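PDB 2IMR: aminodeoxyfutalosine deaminase from Deinococcus radiodurans, which catalyses the zinc-dependent deamination of aminodeoxyfutalosine to futalosine, a step of menaquinone biosynthesis, and acts more weakly on adenosine and related nucleosides. Local coordinates for residues Arg197-Glu202 / Leu206-Ser211; Asp182-Val187 / Met223-Asp228; Ala138-Arg143 / Glu360-Arg365; Ala161-Glu166 / Gly170-Glu175. One frame throughout, in Å; residues are numbered along the deposited sequence.

Contact 1 of 4, residues Arg197-Glu202 / Leu206-Ser211; sequences RWRRLE and LRLGLS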
loop_
_atom_site.group_PDB
_atom_site.type_symbol
_atom_site.label_atom_id
_atom_site.label_comp_id
_atom_site.label_asym_id
_atom_site.label_seq_id
_atom_site.Cartn_x
_atom_site.Cartn_y
_atom_site.Cartn_z
ATOM N N ARG A 197 -23.691 -5.374 3.569
ATOM C CA ARG A 197 -24.441 -4.715 2.511
ATOM C C ARG A 197 -23.576 -4.592 1.254
ATOM O O ARG A 197 -23.996 -4.959 0.156
ATOM C CB ARG A 197 -24.884 -3.323 2.981
ATOM C CG ARG A 197 -25.953 -2.678 2.119
ATOM C CD ARG A 197 -26.208 -1.229 2.516
ATOM N NE ARG A 197 -25.087 -0.367 2.148
ATOM C CZ ARG A 197 -25.122 0.964 2.159
ATOM N NH1 ARG A 197 -26.228 1.602 2.521
ATOM N NH2 ARG A 197 -24.050 1.657 1.801
ATOM N N TRP A 198 -22.358 -4.086 1.422
ATOM C CA TRP A 198 -21.449 -3.901 0.298
ATOM C C TRP A 198 -20.949 -5.201 -0.325
ATOM O O TRP A 198 -20.693 -5.253 -1.529
ATOM C CB TRP A 198 -20.244 -3.050 0.722
ATOM C CG TRP A 198 -20.587 -1.616 1.018
ATOM C CD1 TRP A 198 -21.460 -0.822 0.329
ATOM C CD2 TRP A 198 -20.039 -0.798 2.062
ATOM N NE1 TRP A 198 -21.492 0.437 0.881
ATOM C CE2 TRP A 198 -20.629 0.480 1.946
ATOM C CE3 TRP A 198 -19.104 -1.024 3.085
ATOM C CZ2 TRP A 198 -20.318 1.536 2.815
ATOM C CZ3 TRP A 198 -18.794 0.025 3.952
ATOM C CH2 TRP A 198 -19.402 1.291 3.808
ATOM N N ARG A 199 -20.808 -6.245 0.488
ATOM C CA ARG A 199 -20.318 -7.529 -0.006
ATOM C C ARG A 199 -21.193 -8.067 -1.139
ATOM O O ARG A 199 -20.723 -8.820 -1.990
ATOM C CB ARG A 199 -20.253 -8.550 1.138
ATOM C CG ARG A 199 -19.340 -9.742 0.853
ATOM C CD ARG A 199 -17.905 -9.278 0.640
ATOM N NE ARG A 199 -16.976 -10.362 0.325
ATOM C CZ ARG A 199 -16.705 -11.384 1.132
ATOM N NH1 ARG A 199 -17.295 -11.484 2.316
ATOM N NH2 ARG A 199 -15.819 -12.301 0.760
ATOM N N ARG A 200 -22.459 -7.664 -1.151
ATOM C CA ARG A 200 -23.400 -8.098 -2.182
ATOM C C ARG A 200 -23.209 -7.315 -3.480
ATOM O O ARG A 200 -23.588 -7.778 -4.557
ATOM C CB ARG A 200 -24.838 -7.902 -1.697
ATOM C CG ARG A 200 -25.148 -8.581 -0.378
ATOM C CD ARG A 200 -26.384 -7.972 0.271
ATOM N NE ARG A 200 -26.523 -8.411 1.656
ATOM C CZ ARG A 200 -26.980 -7.645 2.645
ATOM N NH1 ARG A 200 -27.345 -6.392 2.404
ATOM N NH2 ARG A 200 -27.061 -8.131 3.878
ATOM N N LEU A 201 -22.621 -6.129 -3.370
ATOM C CA LEU A 201 -22.403 -5.265 -4.530
ATOM C C LEU A 201 -21.032 -5.481 -5.147
ATOM O O LEU A 201 -20.745 -5.009 -6.244
ATOM C CB LEU A 201 -22.557 -3.802 -4.113
ATOM C CG LEU A 201 -23.886 -3.485 -3.430
ATOM C CD1 LEU A 201 -23.943 -2.008 -3.075
ATOM C CD2 LEU A 201 -25.035 -3.855 -4.353
ATOM N N GLU A 202 -20.191 -6.206 -4.423
ATOM C CA GLU A 202 -18.838 -6.516 -4.857
ATOM C C GLU A 202 -18.839 -7.327 -6.158
ATOM O O GLU A 202 -19.637 -8.251 -6.324
ATOM C CB GLU A 202 -18.148 -7.277 -3.721
ATOM C CG GLU A 202 -16.989 -8.155 -4.097
ATOM C CD GLU A 202 -16.446 -8.884 -2.886
ATOM O OE1 GLU A 202 -15.910 -8.209 -1.983
ATOM O OE2 GLU A 202 -16.568 -10.127 -2.828
ATOM N N LEU A 206 -12.890 -5.994 -8.238
ATOM C CA LEU A 206 -12.957 -4.922 -7.247
ATOM C C LEU A 206 -13.640 -5.489 -6.012
ATOM O O LEU A 206 -14.869 -5.581 -5.956
ATOM C CB LEU A 206 -13.756 -3.739 -7.798
ATOM C CG LEU A 206 -13.732 -2.438 -6.990
ATOM C CD1 LEU A 206 -12.300 -1.937 -6.859
ATOM C CD2 LEU A 206 -14.603 -1.394 -7.680
ATOM N N ARG A 207 -12.839 -5.866 -5.022
ATOM C CA ARG A 207 -13.366 -6.470 -3.808
ATOM C C ARG A 207 -13.370 -5.573 -2.577
ATOM O O ARG A 207 -12.635 -4.585 -2.492
ATOM C CB ARG A 207 -12.582 -7.742 -3.498
ATOM C CG ARG A 207 -11.123 -7.470 -3.249
ATOM C CD ARG A 207 -10.334 -8.735 -2.982
ATOM N NE ARG A 207 -8.970 -8.390 -2.599
ATOM C CZ ARG A 207 -8.018 -9.272 -2.318
ATOM N NH1 ARG A 207 -8.273 -10.574 -2.376
ATOM N NH2 ARG A 207 -6.812 -8.845 -1.970
ATOM N N LEU A 208 -14.207 -5.948 -1.618
ATOM C CA LEU A 208 -14.343 -5.210 -0.369
ATOM C C LEU A 208 -13.328 -5.710 0.648
ATOM O O LEU A 208 -13.064 -6.912 0.738
ATOM C CB LEU A 208 -15.755 -5.388 0.188
ATOM C CG LEU A 208 -16.034 -4.745 1.546
ATOM C CD1 LEU A 208 -15.943 -3.222 1.421
ATOM C CD2 LEU A 208 -17.421 -5.158 2.025
ATOM N N GLY A 209 -12.760 -4.781 1.411
ATOM C CA GLY A 209 -11.784 -5.143 2.419
ATOM C C GLY A 209 -12.068 -4.423 3.722
ATOM O O GLY A 209 -13.041 -3.682 3.830
ATOM N N LEU A 210 -11.211 -4.634 4.712
ATOM C CA LEU A 210 -11.396 -4.009 6.009
ATOM C C LEU A 210 -10.086 -3.412 6.484
ATOM O O LEU A 210 -9.019 -3.990 6.290
ATOM C CB LEU A 210 -11.895 -5.051 7.006
ATOM C CG LEU A 210 -12.451 -4.600 8.350
ATOM C CD1 LEU A 210 -13.591 -3.598 8.154
ATOM C CD2 LEU A 210 -12.948 -5.838 9.105
ATOM N N SER A 211 -10.158 -2.249 7.111
ATOM C CA SER A 211 -8.940 -1.632 7.582
ATOM C C SER A 211 -8.968 -1.054 8.983
ATOM O O SER A 211 -9.416 0.074 9.182
ATOM C CB SER A 211 -8.493 -0.531 6.621
ATOM O OG SER A 211 -7.349 0.130 7.140
HETATM O O HOH W 1 -13.868 -9.200 -0.329
#
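Glu202, in the turn after helix 184-199, binds the strand that follows, in a mixed polar and apolar contact where the chain passes from that helix into strand 206-212. Its carboxylate takes the backbone amide of the strand: Leu208 N donates to Glu202 OE1 at 2.9 Å, almost straight at 176°, on the anti side and somewhat tilted from the carboxylate plane. The other oxygen is met on its syn side, with a stronger tilt, by Arg199 NE, which forms a salt bridge with Glu202 OE2 at 3.2 Å. With CG anti to the backbone N (chi1 157°) and an extended chain beyond, the carboxylate reaches across to the strand. A water gives one hydrogen to Glu202 OE1 and another to Leu208 O, so the carboxylate grips both backbone polar atoms of Leu208, one directly and one through the water. The two elements are the helix and second strand of a beta-alpha-beta unit of the TIM-barrel fold, begun by strand 170-176. An alanine in place of Glu202 would probably leave the Leu208 amide without its acceptor and Arg199 NE without its carboxylate. The apolar part is made by Leu208 and Trp198: Leu208 CD2 rests on Trp198 CB at 3.8 Å, and Leu208 CD1 approaches the indole obliquely. Trp198 NE1 bonds to Asp160, while its ring meets Phe174 edge-to-face; Arg199 NH2 bonds to Glu233 O.

Contact 2 of 4, residues Asp182-Val187 / Met223-Asp228; sequences DKADEV and MRLLSD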
loop_
_atom_site.group_PDB
_atom_site.type_symbol
_atom_site.label_atom_id
_atom_site.label_comp_id
_atom_site.label_asym_id
_atom_site.label_seq_id
_atom_site.Cartn_x
_atom_site.Cartn_y
_atom_site.Cartn_z
ATOM N N ASP A 182 -14.905 -0.351 25.553
ATOM C CA ASP A 182 -16.338 -0.470 25.824
ATOM C C ASP A 182 -17.220 -0.250 24.601
ATOM O O ASP A 182 -18.366 -0.695 24.572
ATOM C CB ASP A 182 -16.756 0.503 26.934
ATOM C CG ASP A 182 -16.033 0.239 28.238
ATOM O OD1 ASP A 182 -15.790 -0.945 28.552
ATOM O OD2 ASP A 182 -15.720 1.211 28.958
ATOM N N LYS A 183 -16.686 0.430 23.592
ATOM C CA LYS A 183 -17.443 0.697 22.373
ATOM C C LYS A 183 -17.189 -0.340 21.281
ATOM O O LYS A 183 -17.846 -0.326 20.245
ATOM C CB LYS A 183 -17.096 2.090 21.838
ATOM C CG LYS A 183 -17.823 3.233 22.526
ATOM C CD LYS A 183 -17.662 3.198 24.032
ATOM C CE LYS A 183 -18.512 4.281 24.691
ATOM N NZ LYS A 183 -18.369 4.266 26.176
ATOM N N ALA A 184 -16.251 -1.247 21.521
ATOM C CA ALA A 184 -15.899 -2.260 20.534
ATOM C C ALA A 184 -17.057 -3.050 19.926
ATOM O O ALA A 184 -17.194 -3.105 18.704
ATOM C CB ALA A 184 -14.868 -3.224 21.124
ATOM N N ASP A 185 -17.890 -3.666 20.763
ATOM C CA ASP A 185 -18.997 -4.468 20.243
ATOM C C ASP A 185 -19.926 -3.703 19.315
ATOM O O ASP A 185 -20.258 -4.178 18.229
ATOM C CB ASP A 185 -19.820 -5.079 21.385
ATOM C CG ASP A 185 -19.043 -6.102 22.184
ATOM O OD1 ASP A 185 -18.045 -6.636 21.661
ATOM O OD2 ASP A 185 -19.439 -6.386 23.334
ATOM N N GLU A 186 -20.347 -2.517 19.736
ATOM C CA GLU A 186 -21.254 -1.734 18.912
ATOM C C GLU A 186 -20.597 -1.207 17.643
ATOM O O GLU A 186 -21.235 -1.154 16.596
ATOM C CB GLU A 186 -21.856 -0.589 19.725
ATOM C CG GLU A 186 -22.922 -1.048 20.717
ATOM C CD GLU A 186 -24.067 -1.813 20.051
ATOM O OE1 GLU A 186 -24.776 -1.234 19.190
ATOM O OE2 GLU A 186 -24.259 -3.002 20.386
ATOM N N VAL A 187 -19.328 -0.815 17.722
ATOM C CA VAL A 187 -18.654 -0.321 16.524
ATOM C C VAL A 187 -18.527 -1.466 15.525
ATOM O O VAL A 187 -18.755 -1.283 14.327
ATOM C CB VAL A 187 -17.251 0.240 16.842
ATOM C CG1 VAL A 187 -16.501 0.535 15.545
ATOM C CG2 VAL A 187 -17.384 1.516 17.664
ATOM N N MET A 223 -10.113 -4.752 17.533
ATOM C CA MET A 223 -9.126 -5.254 16.578
ATOM C C MET A 223 -9.321 -6.752 16.327
ATOM O O MET A 223 -9.272 -7.210 15.184
ATOM C CB MET A 223 -7.708 -4.994 17.095
ATOM C CG MET A 223 -6.595 -5.450 16.147
ATOM S SD MET A 223 -6.538 -4.503 14.604
ATOM C CE MET A 223 -5.663 -3.052 15.158
ATOM N N ARG A 224 -9.538 -7.515 17.393
ATOM C CA ARG A 224 -9.748 -8.951 17.249
ATOM C C ARG A 224 -11.091 -9.273 16.611
ATOM O O ARG A 224 -11.197 -10.220 15.833
ATOM C CB ARG A 224 -9.638 -9.658 18.601
ATOM C CG ARG A 224 -8.210 -9.834 19.071
ATOM C CD ARG A 224 -8.106 -10.946 20.109
ATOM N NE ARG A 224 -8.744 -12.192 19.673
ATOM C CZ ARG A 224 -8.556 -12.769 18.488
ATOM N NH1 ARG A 224 -7.747 -12.218 17.593
ATOM N NH2 ARG A 224 -9.171 -13.911 18.201
ATOM N N LEU A 225 -12.122 -8.498 16.942
ATOM C CA LEU A 225 -13.436 -8.725 16.352
ATOM C C LEU A 225 -13.325 -8.520 14.849
ATOM O O LEU A 225 -13.879 -9.287 14.060
ATOM C CB LEU A 225 -14.473 -7.749 16.919
ATOM C CG LEU A 225 -14.963 -7.972 18.352
ATOM C CD1 LEU A 225 -15.953 -6.876 18.742
ATOM C CD2 LEU A 225 -15.617 -9.342 18.451
ATOM N N LEU A 226 -12.590 -7.485 14.457
ATOM C CA LEU A 226 -12.420 -7.176 13.044
ATOM C C LEU A 226 -11.572 -8.208 12.307
ATOM O O LEU A 226 -11.961 -8.677 11.233
ATOM C CB LEU A 226 -11.793 -5.786 12.876
ATOM C CG LEU A 226 -12.617 -4.595 13.380
ATOM C CD1 LEU A 226 -11.748 -3.326 13.362
ATOM C CD2 LEU A 226 -13.865 -4.427 12.505
ATOM N N SER A 227 -10.420 -8.567 12.867
ATOM C CA SER A 227 -9.560 -9.532 12.187
ATOM C C SER A 227 -10.208 -10.910 12.105
ATOM O O SER A 227 -10.112 -11.574 11.073
ATOM C CB SER A 227 -8.171 -9.617 12.851
ATOM O OG SER A 227 -8.239 -9.906 14.235
ATOM N N ASP A 228 -10.873 -11.336 13.176
ATOM C CA ASP A 228 -11.539 -12.639 13.168
ATOM C C ASP A 228 -12.653 -12.640 12.128
ATOM O O ASP A 228 -12.810 -13.599 11.370
ATOM C CB ASP A 228 -12.137 -12.967 14.541
ATOM C CG ASP A 228 -11.084 -13.325 15.576
ATOM O OD1 ASP A 228 -9.902 -13.476 15.208
ATOM O OD2 ASP A 228 -11.442 -13.466 16.765
#
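Leu225 reaches from helix 220-233 to the N-terminal part of helix 184-199, joining two successive outer helices of the TIM barrel that strand 206-212 separates along the chain. The contact is small, burying 91 Å² in all, and the nearest CA atoms, those of Asp185 and Leu225, stay 8.0 Å apart, so one long side chain does the bridging. The apolar part is a single pair: Leu225 CD1 lies 4.5 Å from Ala184 CB. With CG anti to its carbonyl carbon (chi1 -73°) and an extended second torsion, the leucine places this methyl against Ala184 and Asp185. Ala184 also touches Ser219, Arg221 and Leu222, at and just before the start of helix 220-233.

The polar part runs alongside. The side chain of Asp185 leaves its CA away from the partner helix, yet the carboxylate swings back, and its OD1 forms a salt bridge with Arg221, one turn before Leu225. That ion pair links the same two helices. Within helix 220-233, Met223 O accepts from both Ser227 N and Ser227 OG, which reach it from opposite faces of its plane, and Arg224 NH2 pairs with Asp228 OD2 at 2.7 Å. The same leucine methyl makes plain van der Waals contact with two polar atoms: Leu225 CD1 is 4.0 Å from Ala184 O, and its closest approach is to Asp185 OD1, 3.6 Å.

Contact 3 of 4, residues Ala138-Arg143 / Glu360-Arg365; sequences ADTLTR and ETLNVR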
loop_
_atom_site.group_PDB
_atom_site.type_symbol
_atom_site.label_atom_id
_atom_site.label_comp_id
_atom_site.label_asym_id
_atom_site.label_seq_id
_atom_site.Cartn_x
_atom_site.Cartn_y
_atom_site.Cartn_z
ATOM N N ALA A 138 -9.984 8.669 -8.346
ATOM C CA ALA A 138 -10.121 7.442 -9.115
ATOM C C ALA A 138 -9.862 7.751 -10.591
ATOM O O ALA A 138 -9.256 6.950 -11.301
ATOM C CB ALA A 138 -11.521 6.859 -8.930
ATOM N N ASP A 139 -10.323 8.911 -11.052
ATOM C CA ASP A 139 -10.103 9.295 -12.447
ATOM C C ASP A 139 -8.600 9.361 -12.711
ATOM O O ASP A 139 -8.108 8.872 -13.733
ATOM C CB ASP A 139 -10.732 10.663 -12.753
ATOM C CG ASP A 139 -12.249 10.625 -12.774
ATOM O OD1 ASP A 139 -12.830 9.526 -12.907
ATOM O OD2 ASP A 139 -12.865 11.708 -12.673
ATOM N N THR A 140 -7.873 9.963 -11.777
ATOM C CA THR A 140 -6.425 10.097 -11.899
ATOM C C THR A 140 -5.757 8.722 -11.999
ATOM O O THR A 140 -4.873 8.505 -12.831
ATOM C CB THR A 140 -5.845 10.874 -10.698
ATOM O OG1 THR A 140 -6.382 12.204 -10.691
ATOM C CG2 THR A 140 -4.325 10.952 -10.786
ATOM N N LEU A 141 -6.186 7.789 -11.156
ATOM C CA LEU A 141 -5.625 6.445 -11.180
ATOM C C LEU A 141 -5.820 5.803 -12.550
ATOM O O LEU A 141 -4.924 5.140 -13.072
ATOM C CB LEU A 141 -6.288 5.575 -10.110
ATOM C CG LEU A 141 -5.927 5.891 -8.657
ATOM C CD1 LEU A 141 -6.827 5.100 -7.713
ATOM C CD2 LEU A 141 -4.463 5.558 -8.419
ATOM N N THR A 142 -7.000 5.994 -13.129
ATOM C CA THR A 142 -7.286 5.422 -14.439
ATOM C C THR A 142 -6.422 6.058 -15.521
ATOM O O THR A 142 -5.909 5.362 -16.400
ATOM C CB THR A 142 -8.770 5.581 -14.798
ATOM O OG1 THR A 142 -9.560 4.882 -13.830
ATOM C CG2 THR A 142 -9.055 5.003 -16.187
ATOM N N ARG A 143 -6.250 7.373 -15.459
ATOM C CA ARG A 143 -5.425 8.054 -16.451
ATOM C C ARG A 143 -3.969 7.609 -16.336
ATOM O O ARG A 143 -3.230 7.616 -17.320
ATOM C CB ARG A 143 -5.519 9.578 -16.294
ATOM C CG ARG A 143 -6.865 10.166 -16.702
ATOM C CD ARG A 143 -6.745 11.655 -17.035
ATOM N NE ARG A 143 -6.324 12.454 -15.889
ATOM C CZ ARG A 143 -7.129 12.824 -14.899
ATOM N NH1 ARG A 143 -8.407 12.475 -14.915
ATOM N NH2 ARG A 143 -6.653 13.531 -13.886
ATOM N N GLU A 360 2.476 13.206 -2.319
ATOM C CA GLU A 360 2.629 14.029 -3.519
ATOM C C GLU A 360 1.675 13.667 -4.654
ATOM O O GLU A 360 0.848 14.492 -5.055
ATOM C CB GLU A 360 4.077 13.968 -4.030
ATOM C CG GLU A 360 5.084 14.682 -3.147
ATOM C CD GLU A 360 6.492 14.631 -3.717
ATOM O OE1 GLU A 360 6.667 14.927 -4.921
ATOM O OE2 GLU A 360 7.426 14.300 -2.962
ATOM N N THR A 361 1.799 12.451 -5.187
ATOM C CA THR A 361 0.935 12.003 -6.282
ATOM C C THR A 361 0.510 10.546 -6.112
ATOM O O THR A 361 1.032 9.835 -5.257
ATOM C CB THR A 361 1.638 12.106 -7.649
ATOM O OG1 THR A 361 2.562 11.017 -7.788
ATOM C CG2 THR A 361 2.385 13.436 -7.773
ATOM N N LEU A 362 -0.427 10.112 -6.951
ATOM C CA LEU A 362 -0.948 8.748 -6.921
ATOM C C LEU A 362 -0.187 7.838 -7.883
ATOM O O LEU A 362 -0.577 6.691 -8.109
ATOM C CB LEU A 362 -2.434 8.750 -7.296
ATOM C CG LEU A 362 -3.366 9.507 -6.345
ATOM C CD1 LEU A 362 -4.786 9.513 -6.891
ATOM C CD2 LEU A 362 -3.323 8.855 -4.969
ATOM N N ASN A 363 0.909 8.354 -8.432
ATOM C CA ASN A 363 1.721 7.617 -9.399
ATOM C C ASN A 363 2.855 6.815 -8.760
ATOM O O ASN A 363 3.895 7.370 -8.418
ATOM C CB ASN A 363 2.307 8.599 -10.416
ATOM C CG ASN A 363 2.946 7.903 -11.592
ATOM O OD1 ASN A 363 3.092 6.680 -11.595
ATOM N ND2 ASN A 363 3.331 8.678 -12.604
ATOM N N VAL A 364 2.662 5.506 -8.629
ATOM C CA VAL A 364 3.672 4.633 -8.023
ATOM C C VAL A 364 4.998 4.588 -8.785
ATOM O O VAL A 364 6.028 4.227 -8.217
ATOM C CB VAL A 364 3.124 3.187 -7.848
ATOM C CG1 VAL A 364 4.251 2.223 -7.475
ATOM C CG2 VAL A 364 2.076 3.176 -6.752
ATOM N N ARG A 365 4.990 4.955 -10.065
ATOM C CA ARG A 365 6.239 4.949 -10.828
ATOM C C ARG A 365 7.226 5.883 -10.133
ATOM O O ARG A 365 8.439 5.667 -10.154
ATOM C CB ARG A 365 6.005 5.437 -12.264
ATOM C CG ARG A 365 4.999 4.610 -13.046
ATOM C CD ARG A 365 4.818 5.188 -14.440
ATOM N NE ARG A 365 3.830 4.470 -15.237
ATOM C CZ ARG A 365 2.527 4.440 -14.973
ATOM N NH1 ARG A 365 2.040 5.085 -13.922
ATOM N NH2 ARG A 365 1.705 3.778 -15.775
#
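Leu362 presses into helix 130-143 between Thr140 and Leu141, crossing each of these side chains at about a right angle. Its CB meets Leu141 CD2 at 3.9 Å, while its CD1 methyl lies 4.2 Å from Thr140 CG2. Thr140 can offer that methyl because CG2 stands anti to the backbone N, leaving OG1 (chi1 -63°) to bond back to Ala136 O in its own helix.

The loop that presents Leu362 is braced on both sides of it. Before it, Thr361 OG1 accepts from Asn363 N at 3.2 Å, an ST turn. After it, Asn363 OD1 caps the start of helix 365-374 by accepting from Arg365 N, and also takes Arg365 NH1, the two donors coming from opposite faces of the amide plane. Arg365 NH2 holds Leu144 O, just beyond helix 130-143. Leu362 lies about 8 Å, side chain to side chain, from the zinc ligands His101 and Asp354, in a loop near, but not at, the metal centre of this amidohydrolase TIM barrel.

Contact 4 of 4, residues Ala161-Glu166 / Gly170-Glu175; sequences ALLARE and GTLYFE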
loop_
_atom_site.group_PDB
_atom_site.type_symbol
_atom_site.label_atom_id
_atom_site.label_comp_id
_atom_site.label_asym_id
_atom_site.label_seq_id
_atom_site.Cartn_x
_atom_site.Cartn_y
_atom_site.Cartn_z
ATOM N N ALA A 161 -19.938 5.038 -3.977
ATOM C CA ALA A 161 -19.516 5.545 -5.278
ATOM C C ALA A 161 -18.380 4.753 -5.923
ATOM O O ALA A 161 -18.459 4.390 -7.097
ATOM C CB ALA A 161 -19.111 7.009 -5.153
ATOM N N LEU A 162 -17.319 4.490 -5.165
ATOM C CA LEU A 162 -16.173 3.767 -5.714
ATOM C C LEU A 162 -16.488 2.321 -6.069
ATOM O O LEU A 162 -15.989 1.785 -7.063
ATOM C CB LEU A 162 -15.002 3.819 -4.733
ATOM C CG LEU A 162 -14.511 5.234 -4.401
ATOM C CD1 LEU A 162 -13.307 5.157 -3.472
ATOM C CD2 LEU A 162 -14.139 5.965 -5.686
ATOM N N LEU A 163 -17.325 1.693 -5.257
ATOM C CA LEU A 163 -17.696 0.312 -5.493
ATOM C C LEU A 163 -18.376 0.184 -6.860
ATOM O O LEU A 163 -18.338 -0.875 -7.484
ATOM C CB LEU A 163 -18.622 -0.150 -4.363
ATOM C CG LEU A 163 -18.564 -1.602 -3.887
ATOM C CD1 LEU A 163 -17.121 -2.091 -3.776
ATOM C CD2 LEU A 163 -19.275 -1.685 -2.535
ATOM N N ALA A 164 -18.965 1.277 -7.335
ATOM C CA ALA A 164 -19.662 1.285 -8.623
ATOM C C ALA A 164 -18.785 1.699 -9.809
ATOM O O ALA A 164 -19.258 1.754 -10.947
ATOM C CB ALA A 164 -20.883 2.197 -8.541
ATOM N N ARG A 165 -17.515 1.992 -9.549
ATOM C CA ARG A 165 -16.594 2.387 -10.613
ATOM C C ARG A 165 -16.153 1.166 -11.414
ATOM O O ARG A 165 -15.363 0.350 -10.943
ATOM C CB ARG A 165 -15.364 3.084 -10.023
ATOM C CG ARG A 165 -15.637 4.455 -9.406
ATOM C CD ARG A 165 -15.784 5.551 -10.455
ATOM N NE ARG A 165 -14.574 5.695 -11.261
ATOM C CZ ARG A 165 -13.937 6.845 -11.457
ATOM N NH1 ARG A 165 -14.390 7.963 -10.905
ATOM N NH2 ARG A 165 -12.842 6.877 -12.209
ATOM N N GLU A 166 -16.659 1.050 -12.635
ATOM C CA GLU A 166 -16.321 -0.077 -13.496
ATOM C C GLU A 166 -14.873 -0.045 -13.978
ATOM O O GLU A 166 -14.343 -1.059 -14.431
ATOM C CB GLU A 166 -17.263 -0.101 -14.705
ATOM C CG GLU A 166 -18.731 -0.247 -14.339
ATOM C CD GLU A 166 -19.636 -0.242 -15.558
ATOM O OE1 GLU A 166 -19.467 -1.125 -16.426
ATOM O OE2 GLU A 166 -20.514 0.644 -15.647
ATOM N N GLY A 170 -8.912 -3.835 -7.830
ATOM C CA GLY A 170 -8.127 -3.938 -6.614
ATOM C C GLY A 170 -9.007 -4.192 -5.407
ATOM O O GLY A 170 -9.949 -4.983 -5.474
ATOM N N THR A 171 -8.706 -3.518 -4.301
ATOM C CA THR A 171 -9.475 -3.677 -3.078
ATOM C C THR A 171 -9.805 -2.337 -2.434
ATOM O O THR A 171 -8.965 -1.441 -2.389
ATOM C CB THR A 171 -8.692 -4.503 -2.038
ATOM O OG1 THR A 171 -8.356 -5.779 -2.597
ATOM C CG2 THR A 171 -9.518 -4.695 -0.772
ATOM N N LEU A 172 -11.032 -2.214 -1.935
ATOM C CA LEU A 172 -11.478 -1.006 -1.241
ATOM C C LEU A 172 -11.662 -1.411 0.219
ATOM O O LEU A 172 -12.588 -2.159 0.545
ATOM C CB LEU A 172 -12.816 -0.514 -1.805
ATOM C CG LEU A 172 -12.838 -0.213 -3.305
ATOM C CD1 LEU A 172 -14.238 0.238 -3.712
ATOM C CD2 LEU A 172 -11.801 0.857 -3.631
ATOM N N TYR A 173 -10.769 -0.930 1.082
ATOM C CA TYR A 173 -10.799 -1.243 2.508
ATOM C C TYR A 173 -11.569 -0.194 3.316
ATOM O O TYR A 173 -11.218 0.990 3.293
ATOM C CB TYR A 173 -9.371 -1.311 3.056
ATOM C CG TYR A 173 -8.431 -2.251 2.329
ATOM C CD1 TYR A 173 -8.229 -3.557 2.774
ATOM C CD2 TYR A 173 -7.693 -1.806 1.228
ATOM C CE1 TYR A 173 -7.308 -4.394 2.149
ATOM C CE2 TYR A 173 -6.775 -2.631 0.595
ATOM C CZ TYR A 173 -6.582 -3.920 1.059
ATOM O OH TYR A 173 -5.646 -4.717 0.445
ATOM N N PHE A 174 -12.592 -0.633 4.044
ATOM C CA PHE A 174 -13.396 0.273 4.866
ATOM C C PHE A 174 -12.637 0.508 6.165
ATOM O O PHE A 174 -12.366 -0.428 6.909
ATOM C CB PHE A 174 -14.772 -0.345 5.151
ATOM C CG PHE A 174 -15.733 0.586 5.844
ATOM C CD1 PHE A 174 -15.887 1.901 5.409
ATOM C CD2 PHE A 174 -16.513 0.138 6.907
ATOM C CE1 PHE A 174 -16.805 2.757 6.022
ATOM C CE2 PHE A 174 -17.435 0.984 7.530
ATOM C CZ PHE A 174 -17.583 2.297 7.086
ATOM N N GLU A 175 -12.293 1.760 6.443
ATOM C CA GLU A 175 -11.522 2.061 7.646
ATOM C C GLU A 175 -12.361 2.141 8.915
ATOM O O GLU A 175 -13.429 2.742 8.925
ATOM C CB GLU A 175 -10.748 3.367 7.454
ATOM C CG GLU A 175 -9.583 3.528 8.409
ATOM C CD GLU A 175 -8.706 4.711 8.055
ATOM O OE1 GLU A 175 -9.199 5.855 8.106
ATOM O OE2 GLU A 175 -7.526 4.494 7.722
#
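Leu163 and Leu172 have the nearest CA atoms of this contact, 7.6 Å apart, where helix 156-163 ends over strand 170-176 in a beta-alpha-beta unit of the TIM barrel opened by strand 149-153. Past the last helical turn, Arg165 N bonds to Leu162 O at 2.9 Å, and only a short connection leads on to the strand. In the strand, Gly170 adopts a positive phi of 130°, where a CB would run into the carbonyl oxygen of the residue before.

The side chains that meet are all apolar and buried, and the contact centres on Leu172. Its CG sits anti to the carbonyl carbon (chi1 -57°), which, with the second torsion extended, brings CD1 against Leu162 and Leu163. Leu162 receives it low on the side chain, at CB, 3.8 Å from the methyl; Leu162 and Leu172 both also touch Asp151 of the neighbouring strand. Leu172 CD1 also lies 3.7 Å from the backbone Leu163 N. The Leu163 side chain comes obliquely, and its CD1 meets Leu172 CD1 at 3.7 Å, methyl against methyl.

Contacts 1 and 4 are successive helix-to-strand packings of one barrel wall, their centres 7 Å apart; strands 170-176 and 206-212 are joined by backbone bonds such as Gly209 N to Leu172 O (2.8 Å), and Arg207 NE meets Thr171 OG1. Contact 2 joins helices of the outer layer, sharing helix 184-199 with contact 1 and touching it where Leu210 CD2 packs on Leu226 O. Contact 3 adjoins contact 4 through the salt bridge of Asp139 OD1 with Arg165 NH2, 2.7 Å. The Leu362 side chain lies about 11 Å from the zinc and that of Leu172 about 13 Å; contact 4 also carries Glu175, a predicted substrate residue touching the zinc ligand His240, while contact 2 is remote.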